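Local coordinates for regulatory protein RecX (Lactobacillus salivarius, PDB 3E3V) that probably modulates the activity of the recombinase RecA, the chain here being a large part of the protein, built from three consecutive three-helix units, at residues D40-L45 with D50-I55; N57-I60 with L64-D67. One frame throughout, in Å; residues are numbered along the deposited sequence.

Contact 1 of 2, residues D40-L45 with D50-I55; sequences DKLRSL and DYISEI
Leu42 and Ile52 meet inside the first three-helix domain of RecX, where the loop that follows helix 35-39 lies against helix 49-61. Both residues are buried, and their side chains run past each other in opposite directions, so that Leu42 is touched at both CB and CD1. The CD1 methyl of Leu42 reaches the branch methyl CG2 of Ile52 at 3.6 Å, while nearer the Leu42 backbone its CB lies 3.6 Å from CG1 of Ile52. In both residues the first torsion sets the next carbon, CG in Leu42 and CG1 in Ile52, beside the backbone N. In Ile52 (chi1 -74°) this sends CG1 and CD1 toward the loop and turns CG2 to the carbonyl side, where Leu42 CD1 meets it. One helical turn on, Ile55 extends the apolar surface more loosely, its CG2 standing 4.3 Å from the same Leu42 CD1. No hydrogen bond spans the two segments; the touch is apolar.

Arg43 closes the contact on its exposed side. Its chain, extended from CG to NE, crosses the Ile52 side chain at about a right angle and touches the CD1 end with its CG. The charged end turns to Glu49, the first residue of the helix, with which NH2 forms a salt bridge. On a neighbouring face of helix 49-61, Tyr51 and Glu54 pack on Ile17 of helix 14-29. Where loop and helix meet, the CD1 methyl of Ile52 touches both Arg43 CG, at 3.6 Å, and Leu42 CB, at 3.7 Å.

Contact 2 of 2, residues N57-I60 with L64-D67; sequences NKLI and LIND
Leu59 grips the chain that leaves its own helix through both its carbonyl and its side chain. Its O receives Leu64 N at 2.7 Å, nearly in line with the carbonyl (C=O...N angle 160°), and a weak second bond from Ile65 N at 3.3 Å. The tight, buried part lies where Leu59 meets Ile65: CD1 of Ile65 comes within 3.8 Å of Leu59 CD1 and also touches Leu59 CB. An Ile65 chi1 of -75° places CG1 beside the backbone N, leading CD1 to Leu59, and leaves CG2 to meet Ile60 CG1 at 3.9 Å. Val38 of helix 35-39 adds to the packing round Ile65, as Ala24 and Leu25 of helix 14-29 do round Leu59.

Toward solvent the contact thins. The exposed Leu64 crosses Leu59 at about a right angle, with a single methyl pair, Leu64 CD1 and Leu59 CD2, at 3.7 Å. The partly exposed Ile60 adds a CA-H...O contact to Ile65 O. Immediately beyond, Asn66, at the N-cap of helix 67-81, caps Asn69 N with its OD1. This is a helix-loop-helix junction with an N-capping asparagine, joining the first and second three-helix units of RecX.

From the N terminus, the chain runs through helices 14-29 and 35-39 before reaching contact 1, which closes the short loop leading into helix 49-61. Contact 2 follows farther along that helix and closes the next turn, between its C-terminal end and the start of helix 67-81. The two loops are in series, neither nesting nor crossing, and their centres lie 13 Å apart with helix 49-61 as the shared element. Contact 1 fastens this helix's first half within the first three-helix unit, whereas contact 2 ties its C-terminal part to the connection into the second. Side chains from the segments of both contacts touch helix 14-29.

Contact 1 of 2, residues D40-L45 with D50-I55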
ATOM      1  N   ASP A  40     -14.861   5.608 -10.324  1.00 50.04           N
ATOM      2  CA  ASP A  40     -16.115   4.907 -10.097  1.00 52.46           C
ATOM      3  C   ASP A  40     -16.747   5.315  -8.768  1.00 52.89           C
ATOM      4  O   ASP A  40     -17.093   4.488  -7.926  1.00 54.44           O
ATOM      5  CB  ASP A  40     -15.976   3.370 -10.226  1.00 53.06           C
ATOM      6  CG  ASP A  40     -14.879   2.784  -9.366  1.00 53.44           C
ATOM      7  OD1 ASP A  40     -14.854   3.051  -8.146  1.00 55.75           O
ATOM      8  OD2 ASP A  40     -14.048   2.027  -9.918  1.00 54.11           O
ATOM      9  N   LYS A  41     -16.860   6.627  -8.598  1.00 53.11           N
ATOM     10  CA  LYS A  41     -17.503   7.246  -7.446  1.00 53.37           C
ATOM     11  C   LYS A  41     -18.418   8.247  -8.133  1.00 54.30           C
ATOM     12  O   LYS A  41     -19.403   8.724  -7.560  1.00 54.26           O
ATOM     13  CB  LYS A  41     -16.501   7.981  -6.556  1.00 52.69           C
ATOM     14  CG  LYS A  41     -17.148   9.003  -5.615  1.00 51.67           C
ATOM     15  CD  LYS A  41     -18.255   8.384  -4.758  1.00 53.15           C
ATOM     16  CE  LYS A  41     -18.965   9.444  -3.903  1.00 52.44           C
ATOM     17  NZ  LYS A  41     -20.123   8.904  -3.115  1.00 52.99           N
ATOM     18  N   LEU A  42     -18.062   8.551  -9.381  1.00 53.18           N
ATOM     19  CA  LEU A  42     -18.829   9.460 -10.215  1.00 53.20           C
ATOM     20  C   LEU A  42     -19.968   8.614 -10.770  1.00 53.98           C
ATOM     21  O   LEU A  42     -20.988   9.133 -11.227  1.00 54.50           O
ATOM     22  CB  LEU A  42     -17.961  10.005 -11.358  1.00 50.91           C
ATOM     23  CG  LEU A  42     -16.728  10.826 -10.957  1.00 49.84           C
ATOM     24  CD1 LEU A  42     -15.923  11.209 -12.196  1.00 48.47           C
ATOM     25  CD2 LEU A  42     -17.166  12.066 -10.196  1.00 48.09           C
ATOM     26  N   ARG A  43     -19.775   7.300 -10.715  1.00 54.78           N
ATOM     27  CA  ARG A  43     -20.768   6.346 -11.185  1.00 55.40           C
ATOM     28  C   ARG A  43     -21.822   6.133 -10.099  1.00 56.76           C
ATOM     29  O   ARG A  43     -22.934   5.675 -10.377  1.00 55.75           O
ATOM     30  CB  ARG A  43     -20.082   5.029 -11.546  1.00 54.85           C
ATOM     31  CG  ARG A  43     -19.276   5.108 -12.833  1.00 55.43           C
ATOM     32  CD  ARG A  43     -18.194   4.043 -12.897  1.00 55.38           C
ATOM     33  NE  ARG A  43     -17.600   3.968 -14.230  1.00 57.01           N
ATOM     34  CZ  ARG A  43     -16.400   3.456 -14.491  1.00 57.49           C
ATOM     35  NH1 ARG A  43     -15.650   2.970 -13.509  1.00 57.81           N
ATOM     36  NH2 ARG A  43     -15.951   3.429 -15.740  1.00 58.27           N
ATOM     37  N   SER A  44     -21.460   6.468  -8.861  1.00 58.08           N
ATOM     38  CA  SER A  44     -22.369   6.346  -7.723  1.00 60.38           C
ATOM     39  C   SER A  44     -23.380   7.477  -7.814  1.00 62.07           C
ATOM     40  O   SER A  44     -24.296   7.583  -6.995  1.00 63.10           O
ATOM     41  CB  SER A  44     -21.608   6.484  -6.402  1.00 59.42           C
ATOM     42  OG  SER A  44     -20.599   5.501  -6.279  1.00 62.26           O
ATOM     43  N   LEU A  45     -23.195   8.326  -8.818  1.00 63.28           N
ATOM     44  CA  LEU A  45     -24.065   9.468  -9.031  1.00 64.65           C
ATOM     45  C   LEU A  45     -24.624   9.437 -10.451  1.00 65.52           C
ATOM     46  O   LEU A  45     -25.205  10.414 -10.928  1.00 66.03           O
ATOM     47  CB  LEU A  45     -23.269  10.750  -8.812  1.00 64.35           C
ATOM     48  CG  LEU A  45     -22.142  10.622  -7.782  1.00 64.75           C
ATOM     49  CD1 LEU A  45     -21.263  11.859  -7.850  1.00 65.29           C
ATOM     50  CD2 LEU A  45     -22.713  10.426  -6.385  1.00 64.28           C
ATOM     51  N   ASP A  50     -18.655   9.528 -20.771  1.00 69.74           N
ATOM     52  CA  ASP A  50     -18.334  10.652 -21.641  1.00 68.47           C
ATOM     53  C   ASP A  50     -17.843  11.804 -20.772  1.00 66.34           C
ATOM     54  O   ASP A  50     -16.858  12.472 -21.089  1.00 65.77           O
ATOM     55  CB  ASP A  50     -19.587  11.098 -22.403  1.00 70.53           C
ATOM     56  CG  ASP A  50     -20.430   9.927 -22.880  1.00 73.06           C
ATOM     57  OD1 ASP A  50     -20.979   9.195 -22.028  1.00 73.99           O
ATOM     58  OD2 ASP A  50     -20.543   9.739 -24.111  1.00 75.34           O
ATOM     59  N   TYR A  51     -18.543  12.013 -19.661  1.00 64.08           N
ATOM     60  CA  TYR A  51     -18.242  13.092 -18.731  1.00 61.32           C
ATOM     61  C   TYR A  51     -17.227  12.753 -17.635  1.00 57.47           C
ATOM     62  O   TYR A  51     -16.436  13.607 -17.235  1.00 55.12           O
ATOM     63  CB  TYR A  51     -19.552  13.583 -18.112  1.00 64.34           C
ATOM     64  CG  TYR A  51     -20.583  13.992 -19.148  1.00 67.69           C
ATOM     65  CD1 TYR A  51     -20.275  14.943 -20.124  1.00 69.15           C
ATOM     66  CD2 TYR A  51     -21.861  13.431 -19.155  1.00 69.31           C
ATOM     67  CE1 TYR A  51     -21.209  15.326 -21.078  1.00 71.37           C
ATOM     68  CE2 TYR A  51     -22.807  13.807 -20.106  1.00 71.32           C
ATOM     69  CZ  TYR A  51     -22.473  14.757 -21.065  1.00 71.81           C
ATOM     70  OH  TYR A  51     -23.397  15.139 -22.014  1.00 72.64           O
ATOM     71  N   ILE A  52     -17.252  11.517 -17.146  1.00 53.50           N
ATOM     72  CA  ILE A  52     -16.314  11.095 -16.109  1.00 48.82           C
ATOM     73  C   ILE A  52     -14.887  11.309 -16.590  1.00 45.52           C
ATOM     74  O   ILE A  52     -14.044  11.842 -15.865  1.00 44.81           O
ATOM     75  CB  ILE A  52     -16.504   9.603 -15.756  1.00 48.95           C
ATOM     76  CG1 ILE A  52     -17.784   9.424 -14.941  1.00 49.90           C
ATOM     77  CG2 ILE A  52     -15.305   9.090 -14.977  1.00 49.98           C
ATOM     78  CD1 ILE A  52     -18.055   7.995 -14.521  1.00 50.36           C
ATOM     79  N   SER A  53     -14.629  10.902 -17.825  1.00 40.78           N
ATOM     80  CA  SER A  53     -13.313  11.045 -18.415  1.00 39.35           C
ATOM     81  C   SER A  53     -12.868  12.500 -18.499  1.00 38.50           C
ATOM     82  O   SER A  53     -11.690  12.808 -18.305  1.00 37.75           O
ATOM     83  CB  SER A  53     -13.304  10.439 -19.813  1.00 39.07           C
ATOM     84  OG  SER A  53     -12.062  10.690 -20.443  1.00 41.83           O
ATOM     85  N   GLU A  54     -13.806  13.393 -18.807  1.00 36.10           N
ATOM     86  CA  GLU A  54     -13.485  14.813 -18.909  1.00 35.63           C
ATOM     87  C   GLU A  54     -13.096  15.328 -17.524  1.00 31.54           C
ATOM     88  O   GLU A  54     -12.101  16.033 -17.363  1.00 31.86           O
ATOM     89  CB  GLU A  54     -14.693  15.592 -19.440  1.00 37.26           C
ATOM     90  CG  GLU A  54     -14.423  17.066 -19.718  1.00 41.43           C
ATOM     91  CD  GLU A  54     -15.697  17.846 -20.033  1.00 44.71           C
ATOM     92  OE1 GLU A  54     -16.491  17.375 -20.880  1.00 46.86           O
ATOM     93  OE2 GLU A  54     -15.902  18.924 -19.433  1.00 44.05           O
ATOM     94  N   ILE A  55     -13.880  14.949 -16.525  1.00 30.03           N
ATOM     95  CA  ILE A  55     -13.642  15.350 -15.139  1.00 29.05           C
ATOM     96  C   ILE A  55     -12.317  14.802 -14.611  1.00 27.77           C
ATOM     97  O   ILE A  55     -11.526  15.532 -14.015  1.00 26.03           O
ATOM     98  CB  ILE A  55     -14.798  14.865 -14.237  1.00 28.35           C
ATOM     99  CG1 ILE A  55     -16.100  15.515 -14.702  1.00 28.78           C
ATOM    100  CG2 ILE A  55     -14.528  15.221 -12.770  1.00 28.52           C
ATOM    101  CD1 ILE A  55     -17.326  15.058 -13.943  1.00 29.67           C
TER

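Contact 2 of 2, residues N57-I60 with L64-D67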
ATOM      1  N   ASN A  57      -9.550  13.759 -16.282  1.00 28.02           N
ATOM      2  CA  ASN A  57      -8.382  14.367 -16.912  1.00 28.77           C
ATOM      3  C   ASN A  57      -8.109  15.754 -16.355  1.00 26.87           C
ATOM      4  O   ASN A  57      -6.957  16.142 -16.158  1.00 30.67           O
ATOM      5  CB  ASN A  57      -8.571  14.458 -18.423  1.00 32.86           C
ATOM      6  CG  ASN A  57      -8.473  13.109 -19.094  1.00 37.38           C
ATOM      7  OD1 ASN A  57      -7.516  12.366 -18.876  1.00 38.81           O
ATOM      8  ND2 ASN A  57      -9.465  12.780 -19.913  1.00 39.78           N
ATOM      9  N   LYS A  58      -9.173  16.508 -16.127  1.00 25.88           N
ATOM     10  CA  LYS A  58      -9.045  17.848 -15.577  1.00 26.02           C
ATOM     11  C   LYS A  58      -8.453  17.738 -14.174  1.00 24.04           C
ATOM     12  O   LYS A  58      -7.528  18.471 -13.822  1.00 24.35           O
ATOM     13  CB  LYS A  58     -10.418  18.528 -15.523  1.00 27.91           C
ATOM     14  CG  LYS A  58     -10.412  19.930 -14.926  1.00 30.82           C
ATOM     15  CD  LYS A  58      -9.389  20.817 -15.595  1.00 33.43           C
ATOM     16  CE  LYS A  58      -9.792  22.275 -15.482  1.00 35.42           C
ATOM     17  NZ  LYS A  58     -11.093  22.520 -16.165  1.00 37.76           N
ATOM     18  N   LEU A  59      -8.984  16.817 -13.373  1.00 21.86           N
ATOM     19  CA  LEU A  59      -8.478  16.626 -12.018  1.00 20.93           C
ATOM     20  C   LEU A  59      -7.012  16.199 -12.034  1.00 22.67           C
ATOM     21  O   LEU A  59      -6.229  16.608 -11.178  1.00 22.26           O
ATOM     22  CB  LEU A  59      -9.311  15.581 -11.278  1.00 22.89           C
ATOM     23  CG  LEU A  59     -10.773  15.953 -11.038  1.00 22.86           C
ATOM     24  CD1 LEU A  59     -11.476  14.821 -10.279  1.00 24.28           C
ATOM     25  CD2 LEU A  59     -10.852  17.246 -10.252  1.00 22.66           C
ATOM     26  N   ILE A  60      -6.636  15.371 -13.004  1.00 23.46           N
ATOM     27  CA  ILE A  60      -5.247  14.934 -13.102  1.00 25.07           C
ATOM     28  C   ILE A  60      -4.381  16.137 -13.453  1.00 25.58           C
ATOM     29  O   ILE A  60      -3.290  16.313 -12.914  1.00 25.95           O
ATOM     30  CB  ILE A  60      -5.073  13.865 -14.192  1.00 26.74           C
ATOM     31  CG1 ILE A  60      -5.805  12.582 -13.783  1.00 26.73           C
ATOM     32  CG2 ILE A  60      -3.588  13.623 -14.445  1.00 26.72           C
ATOM     33  CD1 ILE A  60      -5.878  11.552 -14.894  1.00 28.38           C
ATOM     34  N   LEU A  64      -5.035  16.956  -8.753  1.00 27.80           N
ATOM     35  CA  LEU A  64      -5.938  16.612  -7.664  1.00 26.64           C
ATOM     36  C   LEU A  64      -6.060  15.082  -7.618  1.00 27.24           C
ATOM     37  O   LEU A  64      -6.507  14.501  -6.627  1.00 24.28           O
ATOM     38  CB  LEU A  64      -7.296  17.275  -7.889  1.00 29.15           C
ATOM     39  CG  LEU A  64      -7.212  18.806  -7.888  1.00 27.27           C
ATOM     40  CD1 LEU A  64      -8.559  19.408  -8.244  1.00 28.76           C
ATOM     41  CD2 LEU A  64      -6.748  19.278  -6.522  1.00 29.12           C
ATOM     42  N   ILE A  65      -5.663  14.445  -8.717  1.00 26.47           N
ATOM     43  CA  ILE A  65      -5.627  12.994  -8.817  1.00 25.71           C
ATOM     44  C   ILE A  65      -4.200  12.739  -9.270  1.00 27.09           C
ATOM     45  O   ILE A  65      -3.743  13.314 -10.263  1.00 27.13           O
ATOM     46  CB  ILE A  65      -6.598  12.428  -9.877  1.00 25.31           C
ATOM     47  CG1 ILE A  65      -8.034  12.495  -9.360  1.00 24.66           C
ATOM     48  CG2 ILE A  65      -6.215  10.972 -10.208  1.00 25.72           C
ATOM     49  CD1 ILE A  65      -9.049  11.930 -10.331  1.00 24.49           C
ATOM     50  N   ASN A  66      -3.488  11.901  -8.531  1.00 25.58           N
ATOM     51  CA  ASN A  66      -2.103  11.606  -8.860  1.00 25.55           C
ATOM     52  C   ASN A  66      -1.752  10.266  -8.228  1.00 24.60           C
ATOM     53  O   ASN A  66      -1.371  10.203  -7.059  1.00 22.42           O
ATOM     54  CB  ASN A  66      -1.189  12.699  -8.299  1.00 26.70           C
ATOM     55  CG  ASN A  66       0.244  12.551  -8.764  1.00 28.72           C
ATOM     56  OD1 ASN A  66       0.809  11.455  -8.746  1.00 26.40           O
ATOM     57  ND2 ASN A  66       0.850  13.665  -9.170  1.00 31.99           N
ATOM     58  N   ASP A  67      -1.876   9.200  -9.010  1.00 24.28           N
ATOM     59  CA  ASP A  67      -1.604   7.867  -8.514  1.00 25.78           C
ATOM     60  C   ASP A  67      -0.177   7.620  -8.020  1.00 26.88           C
ATOM     61  O   ASP A  67       0.023   6.861  -7.068  1.00 26.94           O
ATOM     62  CB  ASP A  67      -2.023   6.832  -9.566  1.00 24.99           C
ATOM     63  CG  ASP A  67      -3.535   6.603  -9.586  1.00 26.33           C
ATOM     64  OD1 ASP A  67      -4.254   7.225  -8.765  1.00 26.42           O
ATOM     65  OD2 ASP A  67      -4.013   5.796 -10.415  1.00 27.90           O
TER